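Local coordinates for protein leucyl aminopeptidase (Trypanosoma brucei brucei, PDB 5NTD) that probably removes leucine and similar residues from the N-termini of peptides as a manganese-bound M17 aminopeptidase, and is held here with the inhibitor bestatin, at residues Lys54-Pro59 with Val104-Thr109; Thr226-Gly231 with Ala318-Phe323; Lys234-Asp239 with Thr325-Gln330. All blocks are in the same frame, centred on the assembly; numbering follows the deposited sequence.

How the contacts relate
Contact 1 belongs to the N-terminal domain and stands apart: its centre is 38 Å from the centres of both contact 2 and contact 3, and the nearest atoms are still about 24 Å and 23 Å away. Contacts 2 and 3 are successive steps along one helix pair of the catalytic domain, 222-236 with 314-328, and their centres lie 10 Å apart. They meet through aromatic rings, F323 CE2 of contact 2 reaching F238 CD1 of contact 3 at 3.7 Å in an edge-to-face pair. None of the three includes a manganese ligand; those are K289, D294, D312, D371 and E373, with D312 just before helix 314-328.

Contact 1: Lys54-Pro59 with Val104-Thr109; sequences KQLRDP and VGEVPT
L56 is the side chain that bridges this contact to strand residues V104, G105 and E106: its CD1 reaches all three, and its CD2 meets V104. The apolar part is a leucine-valine pair: CD2 of L56 sits 4.1 Å from CG1 of V104, and CD1 is equally close to that same methyl. The two side chains run past one another in opposite senses, so their branches lie alongside each other. With CG anti to its own carbonyl carbon (chi1 -70°), L56 sends both methyls toward the strand. On the other side, V104 has CG1 anti to its backbone N, which places this branch, and not CG2, against the leucine.

Contacts with the strand backbone and the root of the E106 side chain form the second group. L56 CD1 lies 4.0 Å from the carbonyl O of G105 and 4.1 Å from CA of E106, both at van der Waals range. The aliphatic root of E106 joins in, its CB 4.2 Å from L56 CD1.

Charge plays a looser part. R57 NH1 and E106 OE1 are 5.0 Å apart, too far for a salt bridge, though their opposite charges probably attract weakly. R57 is tied elsewhere: NH1 bonds to the H53 carbonyl, and NH2 has weak links to I75 O and E76. The turn that presents L56 is closed by backbone bonds from R57 N to K54 O (3.0 Å) and from D58 N to Q55 O (3.1 Å); D58 then caps helix 59-62 through A60 N.

In the fold, the turn follows strand 46-52, the parallel neighbour of strand 99-107 in the six-stranded sheet of the M17 N-terminal domain, a family grouped with the macro domains. L56 also packs on L49 of that strand, while I75 of helix 69-77 touches both L56 and V104.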
ATOM      1  N   LYS G  54      21.380  34.689  30.852  1.00 33.76           N
ATOM      2  CA  LYS G  54      22.307  35.230  31.885  1.00 33.64           C
ATOM      3  C   LYS G  54      23.549  35.826  31.260  1.00 32.21           C
ATOM      4  O   LYS G  54      23.939  36.940  31.597  1.00 32.38           O
ATOM      5  CB  LYS G  54      22.694  34.173  32.943  1.00 33.61           C
ATOM      6  N   GLN G  55      24.152  35.122  30.317  1.00 32.29           N
ATOM      7  CA  GLN G  55      25.394  35.647  29.678  1.00 33.58           C
ATOM      8  C   GLN G  55      25.179  37.001  28.983  1.00 35.78           C
ATOM      9  O   GLN G  55      25.998  37.915  29.060  1.00 37.55           O
ATOM     10  CB  GLN G  55      25.932  34.706  28.638  1.00 34.38           C
ATOM     11  CG  GLN G  55      26.565  33.475  29.207  1.00 35.63           C
ATOM     12  CD  GLN G  55      26.668  32.363  28.171  1.00 39.32           C
ATOM     13  OE1 GLN G  55      26.110  32.437  27.083  1.00 38.83           O
ATOM     14  NE2 GLN G  55      27.410  31.331  28.512  1.00 42.07           N
ATOM     15  N   LEU G  56      24.038  37.120  28.350  1.00 37.24           N
ATOM     16  CA  LEU G  56      23.639  38.378  27.654  1.00 39.34           C
ATOM     17  C   LEU G  56      23.505  39.588  28.610  1.00 40.68           C
ATOM     18  O   LEU G  56      23.588  40.740  28.175  1.00 41.44           O
ATOM     19  CB  LEU G  56      22.321  38.193  26.850  1.00 37.86           C
ATOM     20  CG  LEU G  56      22.416  37.302  25.597  1.00 35.83           C
ATOM     21  CD1 LEU G  56      21.010  36.923  25.105  1.00 35.43           C
ATOM     22  CD2 LEU G  56      23.212  37.975  24.489  1.00 35.84           C
ATOM     23  N   ARG G  57      23.301  39.296  29.893  1.00 39.26           N
ATOM     24  CA  ARG G  57      23.134  40.325  30.942  1.00 38.04           C
ATOM     25  C   ARG G  57      24.394  40.551  31.789  1.00 40.21           C
ATOM     26  O   ARG G  57      24.402  41.358  32.710  1.00 41.69           O
ATOM     27  CB  ARG G  57      21.939  40.001  31.823  1.00 36.45           C
ATOM     28  CG  ARG G  57      20.639  40.227  31.089  1.00 36.48           C
ATOM     29  CD  ARG G  57      19.446  39.574  31.753  1.00 37.05           C
ATOM     30  NE  ARG G  57      18.205  39.819  30.993  1.00 38.17           N
ATOM     31  CZ  ARG G  57      17.930  39.303  29.802  1.00 38.85           C
ATOM     32  NH1 ARG G  57      18.775  38.459  29.205  1.00 39.54           N
ATOM     33  NH2 ARG G  57      16.796  39.602  29.193  1.00 42.07           N
ATOM     34  N   ASP G  58      25.461  39.873  31.435  1.00 39.23           N
ATOM     35  CA  ASP G  58      26.761  40.084  32.067  1.00 40.39           C
ATOM     36  C   ASP G  58      27.222  41.504  31.770  1.00 42.95           C
ATOM     37  O   ASP G  58      27.070  41.991  30.637  1.00 43.05           O
ATOM     38  CB  ASP G  58      27.799  39.061  31.563  1.00 41.12           C
ATOM     39  CG  ASP G  58      29.107  39.096  32.355  1.00 44.59           C
ATOM     40  OD1 ASP G  58      29.894  40.063  32.212  1.00 48.02           O
ATOM     41  OD2 ASP G  58      29.337  38.170  33.166  1.00 44.66           O
ATOM     42  N   PRO G  59      27.804  42.200  32.780  1.00 46.54           N
ATOM     43  CA  PRO G  59      28.308  43.571  32.567  1.00 45.08           C
ATOM     44  C   PRO G  59      29.318  43.702  31.408  1.00 45.37           C
ATOM     45  O   PRO G  59      29.338  44.714  30.721  1.00 44.14           O
ATOM     46  CB  PRO G  59      28.983  43.891  33.892  1.00 48.12           C
ATOM     47  CG  PRO G  59      28.245  43.076  34.887  1.00 49.56           C
ATOM     48  CD  PRO G  59      27.828  41.821  34.198  1.00 47.09           C
ATOM     49  N   VAL G 104      20.693  39.837  17.967  1.00 28.96           N
ATOM     50  CA  VAL G 104      20.885  39.146  19.254  1.00 29.24           C
ATOM     51  C   VAL G 104      20.153  37.781  19.182  1.00 29.15           C
ATOM     52  O   VAL G 104      19.025  37.720  18.687  1.00 28.11           O
ATOM     53  CB  VAL G 104      20.311  39.950  20.420  1.00 29.28           C
ATOM     54  CG1 VAL G 104      20.435  39.192  21.715  1.00 29.54           C
ATOM     55  CG2 VAL G 104      21.024  41.278  20.538  1.00 30.88           C
ATOM     56  N   GLY G 105      20.800  36.747  19.707  1.00 26.38           N
ATOM     57  CA  GLY G 105      20.203  35.415  19.813  1.00 27.34           C
ATOM     58  C   GLY G 105      20.388  34.806  21.169  1.00 27.22           C
ATOM     59  O   GLY G 105      21.486  34.806  21.694  1.00 29.62           O
ATOM     60  N   GLU G 106      19.299  34.316  21.732  1.00 28.35           N
ATOM     61  CA  GLU G 106      19.298  33.738  23.081  1.00 29.92           C
ATOM     62  C   GLU G 106      19.364  32.207  23.011  1.00 29.62           C
ATOM     63  O   GLU G 106      18.453  31.542  22.522  1.00 28.56           O
ATOM     64  CB  GLU G 106      18.088  34.194  23.932  1.00 31.05           C
ATOM     65  CG  GLU G 106      18.165  33.762  25.397  1.00 31.99           C
ATOM     66  CD  GLU G 106      16.935  34.154  26.204  1.00 34.46           C
ATOM     67  OE1 GLU G 106      16.498  35.313  26.104  1.00 36.41           O
ATOM     68  OE2 GLU G 106      16.392  33.284  26.946  1.00 36.44           O
ATOM     69  N   VAL G 107      20.424  31.684  23.591  1.00 29.70           N
ATOM     70  CA  VAL G 107      20.640  30.228  23.734  1.00 30.35           C
ATOM     71  C   VAL G 107      19.992  29.718  25.030  1.00 31.45           C
ATOM     72  O   VAL G 107      20.234  30.275  26.095  1.00 35.33           O
ATOM     73  CB  VAL G 107      22.137  29.890  23.781  1.00 29.33           C
ATOM     74  CG1 VAL G 107      22.357  28.386  23.810  1.00 29.10           C
ATOM     75  CG2 VAL G 107      22.848  30.511  22.591  1.00 28.14           C
ATOM     76  N   PRO G 108      19.171  28.655  24.961  1.00 31.75           N
ATOM     77  CA  PRO G 108      18.680  28.073  26.208  1.00 32.16           C
ATOM     78  C   PRO G 108      19.784  27.497  27.091  1.00 32.91           C
ATOM     79  O   PRO G 108      20.856  27.122  26.617  1.00 34.23           O
ATOM     80  CB  PRO G 108      17.747  26.968  25.745  1.00 30.63           C
ATOM     81  CG  PRO G 108      18.280  26.570  24.438  1.00 31.70           C
ATOM     82  CD  PRO G 108      18.775  27.850  23.808  1.00 31.52           C
ATOM     83  N   THR G 109      19.510  27.446  28.376  1.00 34.30           N
ATOM     84  CA  THR G 109      20.421  26.757  29.308  1.00 35.74           C
ATOM     85  C   THR G 109      19.938  25.325  29.561  1.00 33.93           C
ATOM     86  O   THR G 109      20.723  24.509  29.991  1.00 34.81           O
ATOM     87  CB  THR G 109      20.574  27.422  30.707  1.00 36.97           C
ATOM     88  OG1 THR G 109      19.288  27.626  31.271  1.00 38.67           O
ATOM     89  CG2 THR G 109      21.333  28.718  30.637  1.00 38.63           C
TER

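Contact 2: Thr226-Gly231 with Ala318-Phe323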
ATOM      1  N   THR G 226      37.308   8.816  -4.227  1.00 29.95           N
ATOM      2  CA  THR G 226      38.644   8.231  -4.192  1.00 31.97           C
ATOM      3  C   THR G 226      39.719   9.272  -4.593  1.00 32.98           C
ATOM      4  O   THR G 226      40.763   9.372  -3.950  1.00 33.06           O
ATOM      5  CB  THR G 226      38.732   7.006  -5.107  1.00 32.61           C
ATOM      6  OG1 THR G 226      37.826   6.012  -4.611  1.00 32.30           O
ATOM      7  CG2 THR G 226      40.164   6.419  -5.121  1.00 32.99           C
ATOM      8  N   GLU G 227      39.458   9.995  -5.659  1.00 32.70           N
ATOM      9  CA  GLU G 227      40.411  11.014  -6.139  1.00 34.86           C
ATOM     10  C   GLU G 227      40.619  12.091  -5.100  1.00 33.97           C
ATOM     11  O   GLU G 227      41.724  12.604  -4.926  1.00 33.76           O
ATOM     12  CB  GLU G 227      39.959  11.672  -7.432  1.00 37.79           C
ATOM     13  CG  GLU G 227      40.142  10.777  -8.639  1.00 43.20           C
ATOM     14  CD  GLU G 227      39.486  11.382  -9.879  1.00 53.52           C
ATOM     15  OE1 GLU G 227      39.746  12.584 -10.147  1.00 62.11           O
ATOM     16  OE2 GLU G 227      38.706  10.678 -10.577  1.00 56.81           O
ATOM     17  N   ILE G 228      39.549  12.451  -4.423  1.00 30.98           N
ATOM     18  CA  ILE G 228      39.633  13.455  -3.352  1.00 29.58           C
ATOM     19  C   ILE G 228      40.546  12.965  -2.229  1.00 29.65           C
ATOM     20  O   ILE G 228      41.398  13.703  -1.738  1.00 28.34           O
ATOM     21  CB  ILE G 228      38.250  13.825  -2.811  1.00 29.85           C
ATOM     22  CG1 ILE G 228      37.516  14.663  -3.866  1.00 30.03           C
ATOM     23  CG2 ILE G 228      38.353  14.607  -1.497  1.00 29.80           C
ATOM     24  CD1 ILE G 228      36.013  14.687  -3.687  1.00 31.11           C
ATOM     25  N   ALA G 229      40.355  11.715  -1.833  1.00 29.56           N
ATOM     26  CA  ALA G 229      41.204  11.102  -0.813  1.00 30.40           C
ATOM     27  C   ALA G 229      42.687  11.085  -1.256  1.00 31.15           C
ATOM     28  O   ALA G 229      43.587  11.417  -0.491  1.00 33.87           O
ATOM     29  CB  ALA G 229      40.746   9.698  -0.501  1.00 29.97           C
ATOM     30  N   GLN G 230      42.913  10.705  -2.500  1.00 30.43           N
ATOM     31  CA  GLN G 230      44.271  10.701  -3.086  1.00 29.50           C
ATOM     32  C   GLN G 230      44.899  12.106  -3.098  1.00 30.50           C
ATOM     33  O   GLN G 230      46.057  12.273  -2.749  1.00 32.38           O
ATOM     34  CB  GLN G 230      44.245  10.136  -4.498  1.00 28.66           C
ATOM     35  CG  GLN G 230      44.058   8.636  -4.478  1.00 29.20           C
ATOM     36  CD  GLN G 230      43.643   8.048  -5.808  1.00 30.89           C
ATOM     37  OE1 GLN G 230      42.910   8.659  -6.579  1.00 33.58           O
ATOM     38  NE2 GLN G 230      44.113   6.849  -6.085  1.00 31.93           N
ATOM     39  N   GLY G 231      44.110  13.097  -3.451  1.00 28.42           N
ATOM     40  CA  GLY G 231      44.544  14.494  -3.425  1.00 28.33           C
ATOM     41  C   GLY G 231      45.025  14.927  -2.045  1.00 29.42           C
ATOM     42  O   GLY G 231      46.088  15.556  -1.896  1.00 29.83           O
ATOM     43  N   ALA G 318      32.420  11.264   7.348  1.00 26.50           N
ATOM     44  CA  ALA G 318      32.709  11.534   8.741  1.00 26.13           C
ATOM     45  C   ALA G 318      34.109  11.007   9.148  1.00 27.14           C
ATOM     46  O   ALA G 318      34.912  11.729   9.703  1.00 26.45           O
ATOM     47  CB  ALA G 318      31.655  10.935   9.645  1.00 26.29           C
ATOM     48  N   VAL G 319      34.365   9.738   8.864  1.00 26.91           N
ATOM     49  CA  VAL G 319      35.655   9.143   9.198  1.00 28.28           C
ATOM     50  C   VAL G 319      36.787   9.763   8.373  1.00 29.09           C
ATOM     51  O   VAL G 319      37.884   9.984   8.871  1.00 29.57           O
ATOM     52  CB  VAL G 319      35.692   7.614   9.077  1.00 28.39           C
ATOM     53  CG1 VAL G 319      34.697   6.999  10.049  1.00 29.15           C
ATOM     54  CG2 VAL G 319      35.450   7.121   7.665  1.00 28.96           C
ATOM     55  N   PHE G 320      36.507  10.045   7.123  1.00 28.76           N
ATOM     56  CA  PHE G 320      37.500  10.685   6.258  1.00 30.79           C
ATOM     57  C   PHE G 320      37.946  12.010   6.845  1.00 30.82           C
ATOM     58  O   PHE G 320      39.120  12.300   6.957  1.00 30.85           O
ATOM     59  CB  PHE G 320      36.957  10.909   4.854  1.00 32.05           C
ATOM     60  CG  PHE G 320      37.921  11.590   3.935  1.00 34.49           C
ATOM     61  CD1 PHE G 320      39.171  11.043   3.692  1.00 36.39           C
ATOM     62  CD2 PHE G 320      37.584  12.784   3.288  1.00 35.83           C
ATOM     63  CE1 PHE G 320      40.064  11.660   2.818  1.00 35.68           C
ATOM     64  CE2 PHE G 320      38.470  13.408   2.422  1.00 35.45           C
ATOM     65  CZ  PHE G 320      39.722  12.844   2.194  1.00 35.08           C
ATOM     66  N   CYS G 321      36.980  12.844   7.206  1.00 30.48           N
ATOM     67  CA  CYS G 321      37.286  14.199   7.671  1.00 28.41           C
ATOM     68  C   CYS G 321      37.871  14.190   9.088  1.00 28.59           C
ATOM     69  O   CYS G 321      38.700  15.026   9.427  1.00 29.95           O
ATOM     70  CB  CYS G 321      36.089  15.100   7.548  1.00 28.43           C
ATOM     71  SG  CYS G 321      35.603  15.396   5.816  1.00 30.04           S
ATOM     72  N   GLY G 322      37.420  13.276   9.911  1.00 26.77           N
ATOM     73  CA  GLY G 322      37.990  13.098  11.264  1.00 26.58           C
ATOM     74  C   GLY G 322      39.459  12.702  11.159  1.00 26.80           C
ATOM     75  O   GLY G 322      40.316  13.168  11.896  1.00 25.38           O
ATOM     76  N   PHE G 323      39.721  11.815  10.207  1.00 27.42           N
ATOM     77  CA  PHE G 323      41.084  11.426   9.835  1.00 27.74           C
ATOM     78  C   PHE G 323      41.894  12.659   9.415  1.00 28.83           C
ATOM     79  O   PHE G 323      43.024  12.843   9.853  1.00 28.44           O
ATOM     80  CB  PHE G 323      41.067  10.411   8.732  1.00 27.27           C
ATOM     81  CG  PHE G 323      42.425   9.963   8.288  1.00 28.20           C
ATOM     82  CD1 PHE G 323      43.023   8.858   8.854  1.00 29.39           C
ATOM     83  CD2 PHE G 323      43.055  10.581   7.227  1.00 29.41           C
ATOM     84  CE1 PHE G 323      44.243   8.383   8.384  1.00 30.33           C
ATOM     85  CE2 PHE G 323      44.277  10.124   6.752  1.00 30.34           C
ATOM     86  CZ  PHE G 323      44.871   9.022   7.331  1.00 30.48           C
TER
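Two helices of the catalytic domain, 222-236 and 314-328, pack side by side here, and the phenyl ring of F320 reaches across to helix 222-236. Its closest approach is to the backbone of the facing helix: CE1 and CZ of F320 each lie 3.8 Å from CA of A229. The methyl adds to this, A229 CB standing 3.9 Å from F320 CE1. Because alanine carries so little bulk, the ring can come right down to the helix surface, and the A229 and F320 CA atoms are 8.0 Å apart. From the same side of the ring plane, CG2 of I228 meets F320 CE2 at 4.1 Å, obliquely; these two side chains cross at about a right angle. F320 has CG anti to its backbone N (chi1 179°), a setting that carries the ring out from its own helix toward I228 and A229. The contact is wholly apolar and buried. Around it, L212 of helix 196-214 touches both I228 and F320, and V16 and C19 of helix 6-20 lie against I228. F320 also rests on L272, placing the helix pair against strand 268-274 of the large mixed sheet.

Contact 3: Lys234-Asp239 with Thr325-Gln330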
ATOM      1  N   LYS G 234      48.391  13.168  -1.202  1.00 29.77           N
ATOM      2  CA  LYS G 234      49.587  13.860  -1.794  1.00 30.81           C
ATOM      3  C   LYS G 234      49.905  15.096  -0.942  1.00 32.04           C
ATOM      4  O   LYS G 234      51.046  15.330  -0.570  1.00 32.64           O
ATOM      5  CB  LYS G 234      49.485  14.234  -3.314  1.00 29.43           C
ATOM      6  N   ALA G 235      48.896  15.890  -0.659  1.00 31.68           N
ATOM      7  CA  ALA G 235      49.101  17.191   0.008  1.00 31.10           C
ATOM      8  C   ALA G 235      49.610  17.073   1.410  1.00 32.18           C
ATOM      9  O   ALA G 235      50.485  17.827   1.822  1.00 38.21           O
ATOM     10  CB  ALA G 235      47.819  18.014   0.007  1.00 31.29           C
ATOM     11  N   LEU G 236      49.045  16.168   2.173  1.00 32.27           N
ATOM     12  CA  LEU G 236      49.367  16.049   3.615  1.00 30.67           C
ATOM     13  C   LEU G 236      50.370  14.950   3.933  1.00 30.83           C
ATOM     14  O   LEU G 236      50.801  14.808   5.053  1.00 29.60           O
ATOM     15  CB  LEU G 236      48.087  15.828   4.427  1.00 31.38           C
ATOM     16  CG  LEU G 236      47.121  17.015   4.397  1.00 31.65           C
ATOM     17  CD1 LEU G 236      45.792  16.628   5.022  1.00 31.62           C
ATOM     18  CD2 LEU G 236      47.705  18.218   5.145  1.00 32.02           C
ATOM     19  N   GLY G 237      50.702  14.146   2.937  1.00 30.84           N
ATOM     20  CA  GLY G 237      51.720  13.105   3.087  1.00 29.94           C
ATOM     21  C   GLY G 237      51.338  11.885   3.874  1.00 31.95           C
ATOM     22  O   GLY G 237      52.188  11.282   4.546  1.00 32.32           O
ATOM     23  N   PHE G 238      50.080  11.463   3.786  1.00 32.50           N
ATOM     24  CA  PHE G 238      49.696  10.160   4.379  1.00 31.54           C
ATOM     25  C   PHE G 238      49.539   9.117   3.295  1.00 31.15           C
ATOM     26  O   PHE G 238      49.491   9.420   2.115  1.00 33.19           O
ATOM     27  CB  PHE G 238      48.469  10.262   5.297  1.00 32.25           C
ATOM     28  CG  PHE G 238      47.222  10.791   4.618  1.00 32.87           C
ATOM     29  CD1 PHE G 238      46.455   9.958   3.787  1.00 33.09           C
ATOM     30  CD2 PHE G 238      46.818  12.115   4.798  1.00 31.12           C
ATOM     31  CE1 PHE G 238      45.325  10.444   3.144  1.00 30.97           C
ATOM     32  CE2 PHE G 238      45.689  12.597   4.151  1.00 30.31           C
ATOM     33  CZ  PHE G 238      44.941  11.761   3.344  1.00 31.09           C
ATOM     34  N   ASP G 239      49.465   7.869   3.718  1.00 32.40           N
ATOM     35  CA  ASP G 239      49.434   6.724   2.777  1.00 34.41           C
ATOM     36  C   ASP G 239      48.002   6.413   2.322  1.00 33.83           C
ATOM     37  O   ASP G 239      47.048   6.584   3.064  1.00 32.24           O
ATOM     38  CB  ASP G 239      50.099   5.475   3.372  1.00 36.18           C
ATOM     39  CG  ASP G 239      51.623   5.633   3.491  1.00 39.73           C
ATOM     40  OD1 ASP G 239      52.255   6.206   2.562  1.00 41.41           O
ATOM     41  OD2 ASP G 239      52.191   5.141   4.483  1.00 41.41           O
ATOM     42  N   THR G 325      41.459  15.785  10.112  1.00 30.21           N
ATOM     43  CA  THR G 325      41.712  16.646  11.252  1.00 29.89           C
ATOM     44  C   THR G 325      42.862  16.107  12.088  1.00 30.57           C
ATOM     45  O   THR G 325      43.737  16.856  12.520  1.00 33.22           O
ATOM     46  CB  THR G 325      40.482  16.788  12.125  1.00 29.56           C
ATOM     47  OG1 THR G 325      39.486  17.451  11.347  1.00 29.29           O
ATOM     48  CG2 THR G 325      40.794  17.650  13.364  1.00 29.79           C
ATOM     49  N   ALA G 326      42.850  14.809  12.332  1.00 30.13           N
ATOM     50  CA  ALA G 326      43.907  14.164  13.106  1.00 28.98           C
ATOM     51  C   ALA G 326      45.280  14.394  12.440  1.00 30.51           C
ATOM     52  O   ALA G 326      46.279  14.604  13.148  1.00 29.59           O
ATOM     53  CB  ALA G 326      43.659  12.684  13.263  1.00 29.14           C
ATOM     54  N   VAL G 327      45.319  14.318  11.103  1.00 29.22           N
ATOM     55  CA  VAL G 327      46.585  14.517  10.367  1.00 29.52           C
ATOM     56  C   VAL G 327      47.011  15.980  10.455  1.00 30.78           C
ATOM     57  O   VAL G 327      48.151  16.313  10.788  1.00 31.33           O
ATOM     58  CB  VAL G 327      46.488  14.123   8.903  1.00 28.84           C
ATOM     59  CG1 VAL G 327      47.757  14.521   8.152  1.00 28.41           C
ATOM     60  CG2 VAL G 327      46.269  12.622   8.795  1.00 29.23           C
ATOM     61  N   ARG G 328      46.070  16.854  10.191  1.00 31.07           N
ATOM     62  CA  ARG G 328      46.361  18.293  10.207  1.00 31.73           C
ATOM     63  C   ARG G 328      46.792  18.806  11.592  1.00 34.17           C
ATOM     64  O   ARG G 328      47.697  19.632  11.674  1.00 36.35           O
ATOM     65  CB  ARG G 328      45.189  19.118   9.703  1.00 30.07           C
ATOM     66  CG  ARG G 328      45.114  19.124   8.206  1.00 29.09           C
ATOM     67  CD  ARG G 328      43.821  19.733   7.719  1.00 29.15           C
ATOM     68  NE  ARG G 328      43.935  20.169   6.327  1.00 29.45           N
ATOM     69  CZ  ARG G 328      42.901  20.457   5.521  1.00 29.35           C
ATOM     70  NH1 ARG G 328      41.632  20.379   5.965  1.00 29.03           N
ATOM     71  NH2 ARG G 328      43.141  20.829   4.271  1.00 27.60           N
ATOM     72  N   LEU G 329      46.154  18.326  12.647  1.00 34.18           N
ATOM     73  CA  LEU G 329      46.525  18.699  14.032  1.00 34.78           C
ATOM     74  C   LEU G 329      47.560  17.789  14.670  1.00 35.61           C
ATOM     75  O   LEU G 329      47.961  18.013  15.807  1.00 34.03           O
ATOM     76  CB  LEU G 329      45.311  18.723  14.940  1.00 34.85           C
ATOM     77  CG  LEU G 329      44.193  19.666  14.463  1.00 35.76           C
ATOM     78  CD1 LEU G 329      43.097  19.715  15.509  1.00 34.72           C
ATOM     79  CD2 LEU G 329      44.735  21.067  14.166  1.00 37.14           C
ATOM     80  N   GLN G 330      48.010  16.800  13.912  1.00 35.84           N
ATOM     81  CA  GLN G 330      49.027  15.843  14.384  1.00 36.11           C
ATOM     82  C   GLN G 330      48.649  15.273  15.729  1.00 35.15           C
ATOM     83  O   GLN G 330      49.456  15.231  16.660  1.00 35.13           O
ATOM     84  CB  GLN G 330      50.410  16.488  14.454  1.00 39.81           C
ATOM     85  CG  GLN G 330      50.869  16.882  13.075  1.00 46.24           C
ATOM     86  CD  GLN G 330      52.240  17.507  13.086  1.00 59.33           C
ATOM     87  OE1 GLN G 330      52.568  18.341  13.952  1.00 61.61           O
ATOM     88  NE2 GLN G 330      53.085  17.102  12.118  1.00 67.64           N
TER
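V327 has CG1 anti to its backbone N (chi1 172°) and CG2 anti to its carbonyl carbon, a fork that offers one methyl to L236 and the other to F238. F238 in turn has CG between its backbone N and carbonyl carbon (chi1 59°), turning the ring toward the valine. This is where two packed helices of the catalytic domain end together, 222-236 and 314-328. G237, with positive phi, takes the chain out of the first; Q330 closes the second in a Schellman motif, its N bonding to V327 O at 3.2 Å. Across the gap, CG1 of V327 lies 4.0 Å from CB of L236, while CG2 is 4.1 Å from CD2 of F238, whose side chain crosses the valine at about a right angle. The buried F238 ring also rests on L272 of strand 268-274. Beside this, the extended R328 side chain crosses L236, again at about a right angle, contributing its aliphatic part to the contact. Both leucine methyls, L236 CD1 and CD2, approach CG of R328 from one side, each 4.1 Å from it.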